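Local coordinates for protein proline dehydrogenase (Bradyrhizobium japonicum USDA 110, PDB 3HAZ) that probably oxidises proline to glutamate in two steps, as a bifunctional flavoenzyme joining proline dehydrogenase and NAD-dependent 1-pyrroline-5-carboxylate dehydrogenase activities in one chain, at residues 528-531 with 532-536; 661-664 with 665-669; 702-706 with 707-711; 835-838 with 839-843. All blocks are in the same frame, centred on the assembly; numbering follows the deposited sequence.

Contact 1 (528-531 with 532-536)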
loop_
_atom_site.group_PDB
_atom_site.type_symbol
_atom_site.label_atom_id
_atom_site.label_comp_id
_atom_site.label_asym_id
_atom_site.label_seq_id
_atom_site.Cartn_x
_atom_site.Cartn_y
_atom_site.Cartn_z
ATOM N N ASP A 528 -31.983 -7.451 39.073
ATOM C CA ASP A 528 -33.399 -7.518 39.445
ATOM C C ASP A 528 -34.282 -7.751 38.224
ATOM O O ASP A 528 -35.259 -8.497 38.288
ATOM C CB ASP A 528 -33.847 -6.238 40.161
ATOM C CG ASP A 528 -33.208 -6.076 41.536
ATOM O OD1 ASP A 528 -32.585 -7.039 42.037
ATOM O OD2 ASP A 528 -33.337 -4.974 42.117
ATOM N N GLN A 529 -33.936 -7.112 37.109
ATOM C CA GLN A 529 -34.730 -7.247 35.889
ATOM C C GLN A 529 -34.589 -8.649 35.304
ATOM O O GLN A 529 -35.577 -9.265 34.893
ATOM C CB GLN A 529 -34.330 -6.192 34.851
ATOM C CG GLN A 529 -35.250 -6.150 33.631
ATOM C CD GLN A 529 -36.687 -5.782 33.994
ATOM O OE1 GLN A 529 -36.944 -4.718 34.558
ATOM N NE2 GLN A 529 -37.630 -6.661 33.664
ATOM N N LEU A 530 -33.356 -9.147 35.270
ATOM C CA LEU A 530 -33.082 -10.507 34.818
ATOM C C LEU A 530 -33.861 -11.531 35.645
ATOM O O LEU A 530 -34.455 -12.454 35.098
ATOM C CB LEU A 530 -31.581 -10.808 34.899
ATOM C CG LEU A 530 -31.173 -12.254 34.604
ATOM C CD1 LEU A 530 -31.683 -12.682 33.229
ATOM C CD2 LEU A 530 -29.662 -12.441 34.703
ATOM N N LEU A 531 -33.841 -11.368 36.966
ATOM C CA LEU A 531 -34.533 -12.289 37.864
ATOM C C LEU A 531 -36.031 -12.276 37.597
ATOM O O LEU A 531 -36.670 -13.323 37.552
ATOM C CB LEU A 531 -34.263 -11.925 39.327
ATOM C CG LEU A 531 -32.896 -12.317 39.893
ATOM C CD1 LEU A 531 -32.628 -11.616 41.233
ATOM C CD2 LEU A 531 -32.814 -13.827 40.043
ATOM N N THR A 532 -36.576 -11.077 37.425
ATOM C CA THR A 532 -37.987 -10.892 37.115
ATOM C C THR A 532 -38.354 -11.549 35.787
ATOM O O THR A 532 -39.336 -12.284 35.699
ATOM C CB THR A 532 -38.341 -9.394 37.050
ATOM O OG1 THR A 532 -38.174 -8.806 38.347
ATOM C CG2 THR A 532 -39.782 -9.200 36.590
ATOM N N ASP A 533 -37.554 -11.286 34.758
ATOM C CA ASP A 533 -37.811 -11.830 33.430
ATOM C C ASP A 533 -37.847 -13.352 33.461
ATOM O O ASP A 533 -38.765 -13.968 32.921
ATOM C CB ASP A 533 -36.759 -11.339 32.428
ATOM C CG ASP A 533 -36.906 -9.856 32.103
ATOM O OD1 ASP A 533 -37.932 -9.262 32.494
ATOM O OD2 ASP A 533 -36.000 -9.286 31.456
ATOM N N VAL A 534 -36.853 -13.956 34.107
ATOM C CA VAL A 534 -36.789 -15.409 34.210
ATOM C C VAL A 534 -37.976 -15.940 35.007
ATOM O O VAL A 534 -38.573 -16.955 34.646
ATOM C CB VAL A 534 -35.463 -15.879 34.848
ATOM C CG1 VAL A 534 -35.526 -17.360 35.200
ATOM C CG2 VAL A 534 -34.291 -15.594 33.905
ATOM N N LYS A 535 -38.319 -15.245 36.088
ATOM C CA LYS A 535 -39.443 -15.650 36.920
ATOM C C LYS A 535 -40.749 -15.607 36.127
ATOM O O LYS A 535 -41.631 -16.443 36.316
ATOM C CB LYS A 535 -39.541 -14.763 38.163
ATOM C CG LYS A 535 -40.667 -15.162 39.108
ATOM C CD LYS A 535 -40.701 -14.280 40.344
ATOM C CE LYS A 535 -41.834 -14.688 41.271
ATOM N NZ LYS A 535 -41.797 -16.147 41.582
ATOM N N ALA A 536 -40.859 -14.634 35.228
ATOM C CA ALA A 536 -42.055 -14.478 34.409
ATOM C C ALA A 536 -42.253 -15.651 33.449
ATOM O O ALA A 536 -43.378 -15.959 33.066
ATOM C CB ALA A 536 -42.004 -13.164 33.642
#

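Contact 2 (661-664 with 665-669)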
loop_
_atom_site.group_PDB
_atom_site.type_symbol
_atom_site.label_atom_id
_atom_site.label_comp_id
_atom_site.label_asym_id
_atom_site.label_seq_id
_atom_site.Cartn_x
_atom_site.Cartn_y
_atom_site.Cartn_z
ATOM N N PHE A 661 -24.888 -29.718 29.439
ATOM C CA PHE A 661 -25.056 -28.509 28.633
ATOM C C PHE A 661 -26.117 -28.795 27.578
ATOM O O PHE A 661 -25.807 -28.938 26.395
ATOM C CB PHE A 661 -23.740 -28.090 27.985
ATOM C CG PHE A 661 -22.719 -27.576 28.971
ATOM C CD1 PHE A 661 -21.760 -28.423 29.504
ATOM C CD2 PHE A 661 -22.732 -26.250 29.373
ATOM C CE1 PHE A 661 -20.827 -27.953 30.409
ATOM C CE2 PHE A 661 -21.801 -25.774 30.281
ATOM C CZ PHE A 661 -20.850 -26.625 30.797
ATOM N N PRO A 662 -27.379 -28.880 28.022
ATOM C CA PRO A 662 -28.526 -29.388 27.263
ATOM C C PRO A 662 -28.893 -28.472 26.114
ATOM O O PRO A 662 -29.617 -28.881 25.209
ATOM C CB PRO A 662 -29.672 -29.378 28.290
ATOM C CG PRO A 662 -29.078 -29.025 29.596
ATOM C CD PRO A 662 -27.774 -28.348 29.335
ATOM N N LEU A 663 -28.426 -27.232 26.171
ATOM C CA LEU A 663 -28.719 -26.270 25.119
ATOM C C LEU A 663 -27.514 -25.998 24.223
ATOM O O LEU A 663 -27.609 -26.128 23.003
ATOM C CB LEU A 663 -29.240 -24.958 25.708
ATOM C CG LEU A 663 -29.453 -23.862 24.662
ATOM C CD1 LEU A 663 -30.536 -24.295 23.703
ATOM C CD2 LEU A 663 -29.806 -22.527 25.318
ATOM N N ALA A 664 -26.383 -25.631 24.821
ATOM C CA ALA A 664 -25.241 -25.150 24.037
ATOM C C ALA A 664 -24.519 -26.254 23.272
ATOM O O ALA A 664 -24.169 -26.078 22.109
ATOM C CB ALA A 664 -24.257 -24.370 24.914
ATOM N N ILE A 665 -24.283 -27.383 23.926
ATOM C CA ILE A 665 -23.615 -28.496 23.270
ATOM C C ILE A 665 -24.571 -29.133 22.279
ATOM O O ILE A 665 -24.169 -29.551 21.192
ATOM C CB ILE A 665 -23.128 -29.539 24.290
ATOM C CG1 ILE A 665 -21.883 -29.018 25.003
ATOM C CG2 ILE A 665 -22.820 -30.868 23.599
ATOM C CD1 ILE A 665 -21.285 -30.008 25.961
ATOM N N PHE A 666 -25.843 -29.191 22.660
ATOM C CA PHE A 666 -26.883 -29.641 21.748
ATOM C C PHE A 666 -26.836 -28.837 20.452
ATOM O O PHE A 666 -26.728 -29.409 19.367
ATOM C CB PHE A 666 -28.272 -29.525 22.382
ATOM C CG PHE A 666 -29.389 -29.860 21.434
ATOM C CD1 PHE A 666 -29.780 -31.177 21.244
ATOM C CD2 PHE A 666 -30.019 -28.863 20.702
ATOM C CE1 PHE A 666 -30.799 -31.496 20.354
ATOM C CE2 PHE A 666 -31.038 -29.172 19.804
ATOM C CZ PHE A 666 -31.427 -30.489 19.630
ATOM N N LEU A 667 -26.909 -27.514 20.576
ATOM C CA LEU A 667 -26.933 -26.620 19.418
ATOM C C LEU A 667 -25.588 -26.525 18.707
ATOM O O LEU A 667 -25.537 -26.396 17.487
ATOM C CB LEU A 667 -27.407 -25.220 19.821
ATOM C CG LEU A 667 -28.922 -25.059 19.942
ATOM C CD1 LEU A 667 -29.290 -23.644 20.356
ATOM C CD2 LEU A 667 -29.581 -25.426 18.619
ATOM N N GLY A 668 -24.504 -26.570 19.473
ATOM C CA GLY A 668 -23.177 -26.538 18.889
ATOM C C GLY A 668 -23.012 -27.655 17.870
ATOM O O GLY A 668 -22.663 -27.411 16.715
ATOM N N GLN A 669 -23.276 -28.884 18.299
ATOM C CA GLN A 669 -23.128 -30.047 17.432
ATOM C C GLN A 669 -24.085 -29.980 16.249
ATOM O O GLN A 669 -23.709 -30.284 15.122
ATOM C CB GLN A 669 -23.367 -31.334 18.226
ATOM C CG GLN A 669 -22.399 -31.514 19.384
ATOM C CD GLN A 669 -22.477 -32.888 20.002
ATOM O OE1 GLN A 669 -21.453 -33.503 20.281
ATOM N NE2 GLN A 669 -23.694 -33.383 20.215
#

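Contact 3 (702-706 with 707-711)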
loop_
_atom_site.group_PDB
_atom_site.type_symbol
_atom_site.label_atom_id
_atom_site.label_comp_id
_atom_site.label_asym_id
_atom_site.label_seq_id
_atom_site.Cartn_x
_atom_site.Cartn_y
_atom_site.Cartn_z
ATOM N N ALA A 702 -35.785 -20.139 12.621
ATOM C CA ALA A 702 -34.664 -19.319 12.167
ATOM C C ALA A 702 -34.320 -19.545 10.694
ATOM O O ALA A 702 -33.576 -18.772 10.100
ATOM C CB ALA A 702 -33.440 -19.568 13.043
ATOM N N GLY A 703 -34.851 -20.608 10.106
ATOM C CA GLY A 703 -34.623 -20.852 8.693
ATOM C C GLY A 703 -34.128 -22.238 8.336
ATOM O O GLY A 703 -33.917 -22.536 7.160
ATOM N N ILE A 704 -33.927 -23.092 9.336
ATOM C CA ILE A 704 -33.589 -24.484 9.062
ATOM C C ILE A 704 -34.837 -25.235 8.599
ATOM O O ILE A 704 -35.835 -25.290 9.319
ATOM C CB ILE A 704 -33.014 -25.185 10.302
ATOM C CG1 ILE A 704 -31.820 -24.397 10.854
ATOM C CG2 ILE A 704 -32.614 -26.614 9.958
ATOM C CD1 ILE A 704 -30.698 -24.203 9.856
ATOM N N PRO A 705 -34.792 -25.804 7.383
ATOM C CA PRO A 705 -35.936 -26.557 6.851
ATOM C C PRO A 705 -36.333 -27.740 7.732
ATOM O O PRO A 705 -35.471 -28.410 8.303
ATOM C CB PRO A 705 -35.427 -27.058 5.493
ATOM C CG PRO A 705 -34.359 -26.078 5.105
ATOM C CD PRO A 705 -33.699 -25.689 6.401
ATOM N N LYS A 706 -37.635 -27.991 7.831
ATOM C CA LYS A 706 -38.145 -29.131 8.584
ATOM C C LYS A 706 -37.533 -30.437 8.081
ATOM O O LYS A 706 -37.394 -31.393 8.840
ATOM C CB LYS A 706 -39.672 -29.214 8.473
ATOM C CG LYS A 706 -40.435 -28.023 9.038
ATOM C CD LYS A 706 -40.285 -27.929 10.541
ATOM C CE LYS A 706 -41.434 -27.159 11.164
ATOM N NZ LYS A 706 -42.645 -28.017 11.327
ATOM N N SER A 707 -37.175 -30.474 6.799
ATOM C CA SER A 707 -36.626 -31.683 6.193
ATOM C C SER A 707 -35.132 -31.866 6.469
ATOM O O SER A 707 -34.563 -32.905 6.138
ATOM C CB SER A 707 -36.885 -31.693 4.683
ATOM O OG SER A 707 -36.409 -30.500 4.087
ATOM N N ALA A 708 -34.505 -30.863 7.081
ATOM C CA ALA A 708 -33.071 -30.914 7.346
ATOM C C ALA A 708 -32.743 -31.267 8.798
ATOM O O ALA A 708 -31.602 -31.595 9.117
ATOM C CB ALA A 708 -32.413 -29.588 6.968
ATOM N N LEU A 709 -33.742 -31.204 9.674
ATOM C CA LEU A 709 -33.497 -31.371 11.106
ATOM C C LEU A 709 -34.646 -32.068 11.830
ATOM O O LEU A 709 -35.761 -31.550 11.871
ATOM C CB LEU A 709 -33.239 -30.005 11.757
ATOM C CG LEU A 709 -33.084 -29.981 13.282
ATOM C CD1 LEU A 709 -31.856 -30.772 13.722
ATOM C CD2 LEU A 709 -33.009 -28.545 13.793
ATOM N N TYR A 710 -34.361 -33.230 12.416
ATOM C CA TYR A 710 -35.363 -33.980 13.168
ATOM C C TYR A 710 -34.909 -34.291 14.589
ATOM O O TYR A 710 -33.761 -34.669 14.818
ATOM C CB TYR A 710 -35.727 -35.284 12.444
ATOM C CG TYR A 710 -36.386 -35.053 11.104
ATOM C CD1 TYR A 710 -35.629 -34.737 9.986
ATOM C CD2 TYR A 710 -37.765 -35.138 10.961
ATOM C CE1 TYR A 710 -36.223 -34.521 8.759
ATOM C CE2 TYR A 710 -38.373 -34.916 9.729
ATOM C CZ TYR A 710 -37.592 -34.608 8.635
ATOM O OH TYR A 710 -38.175 -34.382 7.407
ATOM N N LEU A 711 -35.824 -34.135 15.538
ATOM C CA LEU A 711 -35.556 -34.501 16.922
ATOM C C LEU A 711 -36.157 -35.866 17.234
ATOM O O LEU A 711 -37.344 -36.093 17.011
ATOM C CB LEU A 711 -36.140 -33.465 17.878
ATOM C CG LEU A 711 -35.700 -33.638 19.330
ATOM C CD1 LEU A 711 -34.276 -33.116 19.502
ATOM C CD2 LEU A 711 -36.657 -32.922 20.271
HETATM O O HOH W 1 -38.467 -32.135 11.179
#

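Contact 4 (835-838 with 839-843)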
loop_
_atom_site.group_PDB
_atom_site.type_symbol
_atom_site.label_atom_id
_atom_site.label_comp_id
_atom_site.label_asym_id
_atom_site.label_seq_id
_atom_site.Cartn_x
_atom_site.Cartn_y
_atom_site.Cartn_z
ATOM N N PRO A 835 -28.693 -28.711 42.468
ATOM C CA PRO A 835 -28.756 -30.166 42.630
ATOM C C PRO A 835 -28.032 -30.873 41.501
ATOM O O PRO A 835 -27.839 -30.288 40.439
ATOM C CB PRO A 835 -30.254 -30.464 42.553
ATOM C CG PRO A 835 -30.833 -29.344 41.762
ATOM C CD PRO A 835 -29.949 -28.140 41.951
ATOM N N VAL A 836 -27.631 -32.117 41.727
ATOM C CA VAL A 836 -27.144 -32.936 40.630
ATOM C C VAL A 836 -28.344 -33.398 39.794
ATOM O O VAL A 836 -29.491 -33.286 40.229
ATOM C CB VAL A 836 -26.293 -34.114 41.125
ATOM C CG1 VAL A 836 -25.052 -33.587 41.830
ATOM C CG2 VAL A 836 -27.098 -35.001 42.056
ATOM N N ILE A 837 -28.080 -33.900 38.593
ATOM C CA ILE A 837 -29.128 -34.077 37.589
ATOM C C ILE A 837 -30.250 -35.065 37.969
ATOM O O ILE A 837 -31.422 -34.779 37.743
ATOM C CB ILE A 837 -28.527 -34.434 36.202
ATOM C CG1 ILE A 837 -29.606 -34.378 35.111
ATOM C CG2 ILE A 837 -27.841 -35.792 36.247
ATOM C CD1 ILE A 837 -30.321 -33.036 35.016
ATOM N N ASP A 838 -29.898 -36.210 38.550
ATOM C CA ASP A 838 -30.905 -37.201 38.929
ATOM C C ASP A 838 -30.485 -38.107 40.086
ATOM O O ASP A 838 -29.338 -38.078 40.543
ATOM C CB ASP A 838 -31.320 -38.058 37.721
ATOM C CG ASP A 838 -30.151 -38.808 37.101
ATOM O OD1 ASP A 838 -29.112 -38.977 37.776
ATOM O OD2 ASP A 838 -30.274 -39.232 35.933
ATOM N N VAL A 839 -31.435 -38.918 40.544
ATOM C CA VAL A 839 -31.209 -39.852 41.642
ATOM C C VAL A 839 -30.035 -40.785 41.364
ATOM O O VAL A 839 -29.264 -41.112 42.263
ATOM C CB VAL A 839 -32.484 -40.674 41.933
ATOM C CG1 VAL A 839 -32.134 -42.090 42.367
ATOM C CG2 VAL A 839 -33.333 -39.971 42.976
ATOM N N GLU A 840 -29.902 -41.208 40.113
ATOM C CA GLU A 840 -28.828 -42.113 39.725
ATOM C C GLU A 840 -27.465 -41.452 39.897
ATOM O O GLU A 840 -26.504 -42.089 40.323
ATOM C CB GLU A 840 -29.011 -42.577 38.277
ATOM C CG GLU A 840 -30.282 -43.386 38.023
ATOM C CD GLU A 840 -31.483 -42.525 37.647
ATOM O OE1 GLU A 840 -31.741 -41.509 38.327
ATOM O OE2 GLU A 840 -32.174 -42.874 36.664
ATOM N N ALA A 841 -27.388 -40.168 39.565
ATOM C CA ALA A 841 -26.140 -39.434 39.705
ATOM C C ALA A 841 -25.750 -39.339 41.175
ATOM O O ALA A 841 -24.610 -39.620 41.547
ATOM C CB ALA A 841 -26.258 -38.042 39.086
ATOM N N LYS A 842 -26.704 -38.948 42.012
ATOM C CA LYS A 842 -26.431 -38.795 43.433
ATOM C C LYS A 842 -25.959 -40.104 44.074
ATOM O O LYS A 842 -25.024 -40.105 44.877
ATOM C CB LYS A 842 -27.653 -38.236 44.163
ATOM C CG LYS A 842 -27.503 -38.221 45.674
ATOM C CD LYS A 842 -28.753 -37.684 46.349
ATOM C CE LYS A 842 -28.728 -37.958 47.853
ATOM N NZ LYS A 842 -27.458 -37.503 48.490
ATOM N N GLN A 843 -26.600 -41.216 43.712
ATOM C CA GLN A 843 -26.235 -42.519 44.265
ATOM C C GLN A 843 -24.796 -42.909 43.924
ATOM O O GLN A 843 -24.057 -43.405 44.770
ATOM C CB GLN A 843 -27.204 -43.608 43.784
#

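Contact 1 (528-531 with 532-536)
Gln529 reaches one helical turn forward to Asp533, and its amide NE2 gives a hydrogen bond of 2.9 Å to Asp533 OD1. The bond lies in the plane of the glutamine amide but comes down on the carboxylate from above, 38° out of its plane, with the two flat groups turned 45° against each other. The glutamine chain starts with CG anti to the backbone N and then bends at chi2 (62°), which swings the amide forward along the helix to the aspartate. Beneath this bridge the backbone bond from Asp533 N to Gln529 O measures 2.8 Å, so the pair is joined twice, once through the main chain and once through the side chains. A second doubled link sits at Asp528 O, which accepts from both Thr532 N at 3.0 Å and Thr532 OG1 at 2.9 Å; the two donors approach from opposite faces of the carbonyl plane. Thr532 can do this because OG1 stands beside its own backbone N. Regular i to i+4 bonds continue from Val534 N to Leu530 O and from Lys535 N to Leu531 O. The apolar side of helix 524-536 carries Leu530 and Val534, which lie side by side and point the same way, with Leu530 CD1 4.0 Å from Val534 CG2. Val534 packs on Ile593 and Ala594 of helix 589-598, while Leu530 and Leu531 both meet Leu604. The result is an amphipathic surface helix: side-chain hydrogen bonds reinforce the backbone on its polar side, and aliphatic groups fasten the other to neighbouring helices.

Contact 2 (661-664 with 665-669)
Phe661 and Ile665 meet aslant at the start of helix 664-675, the CB of the phenylalanine resting 3.6 Å from Ile665 CG1. The isoleucine places CG1 beside its backbone N (chi1 -75°) and extends from there, so that Ile665 CD1 continues past Phe661 CB to within 3.9 Å of Phe661 CD1. Below the two side chains Ile665 N bonds to Phe661 O at 3.3 Å, a long bond with an angle of 142° at the hydrogen. A second apolar pair lies two residues further along: Leu663 and Leu667 bring their CD1 methyls to 3.6 Å, and the backbone bond from Leu667 N to Leu663 O joins the same residues. This segment leads from strand 641-656 into a helix of the NAD-binding part of the aldehyde dehydrogenase fold. Ile665 belongs to the NAD pocket and touches the bound dinucleotide, whereas Phe661 lies near Cys794, the predicted active-site cysteine. Phe666 turns its ring away from the preceding loop, CG being anti to the backbone N (chi1 175°), and packs on Ser657 and on Val696 of helix 689-702. Its CB nevertheless stays close to the loop, 3.2 Å from Pro662 O, and Leu663 O lies at the edge of its ring, near the ring plane. Glu610 OE2 accepts from the backbone N of both Leu663 and Ala664 at the head of the helix. Gly668 N completes the turn with a 2.7 Å bond to Ala664 O, a carbonyl that a side-chain carbon at Gly668 would approach very closely.

Contact 3 (702-706 with 707-711)
Ile704 and Leu709 form the apolar centre of the link between helix 689-702 and strand 709-711, Ile704 CG2 lying 3.9 Å from Leu709 CB. The helix ends in a Schellman motif at Gly703, whose positive phi turns the chain out of the last turn and into this loop, part of a parallel alpha/beta unit of the aldehyde dehydrogenase fold. CG2 of Ile704, anti to the backbone N, is the methyl that touches Leu709 and also faces Ala708 CB at 4.2 Å. Ala708 CB then touches the proline ring at Pro705 CD. Trp566 of helix 549-567 packs against Ile704, Pro705 and Ala708, while Leu709 settles on Val670 of helix 664-675 and on Leu699 of helix 689-702. Farther out, Ala708 N donates to Pro705 O at 2.9 Å, closing a type I beta turn over Pro705-Ala708; the donor stands 60° out of the carbonyl plane. At the polar edge the backbone oxygens of Lys706 and Leu709 are bridged by a water, which donates to both of them. Lys706 O and the water sit over the same face of the Tyr710 ring, both displaced toward its rim. A serine in place of Tyr710 would probably leave that side of the carbonyl and its water without their aromatic cover and take away the packing against Ala558. Strand 709-711 is parallel to strand 679-683, and Tyr710 has backbone hydrogen bonds with Val680 and Ala682. The carbonyl over the tyrosine comes nearest to the ring at CZ, with Lys706 O 3.2 Å from Tyr710 CZ.

Contact 4 (835-838 with 839-843)
Asp838 caps helix 839-855 from the N-cap position, its OD1 accepting from Ala841 N at 2.8 Å. The amide meets OD1 nearly along the carboxylate C-O bond. With CG between the backbone N and the carbonyl carbon (chi1 59°), the carboxylate is folded over the first turn. Asp838 O takes a straight bond of 3.1 Å from Lys842 N and a weak one from Ala841 N. Among charged groups, Glu840 brings OE1 to 3.6 Å from Asp838 OD2, the two side chains crossing at about a right angle; OD2 also accepts from Gln687 NE2, and Lys842 NZ is paired with Asp846. Apolar contacts lie next to the cap: Ile837 CG2 lies 4.0 Å from Ala841 CB, and Val836 CG2 is 3.9 Å from Lys842 CB. Ile837 also packs on Trp659, an NAD-binding residue. An alanine in place of Asp838 would probably leave Ala841 N without its side-chain acceptor and Gln687 NE2 without its carboxylate mate. The cap sets a negative group against the helix N terminus, where the helix dipole would be expected to stabilise it and offset the nearness of Glu840.

In the fold
From the N terminus, helix 524-536 with contact 1 comes first, fastened to helices 589-598 and 604-629. Contact 2 then closes the turn from strand 641-656 into helix 664-675, beside the NAD site. Contact 3 closes the loop from helix 689-702 to strand 709-711, and contact 4 leads the loop after helix 804-819 into helix 839-855. The four follow in series, none nested or crossing. Helix 604-629 receives side chains from both contacts 1 and 2. Contacts 2 and 3 touch directly, Phe666 CZ packing 3.9 Å from Leu711 CD1, while contact 4 approaches contact 2 to about 7 Å between nearest atoms.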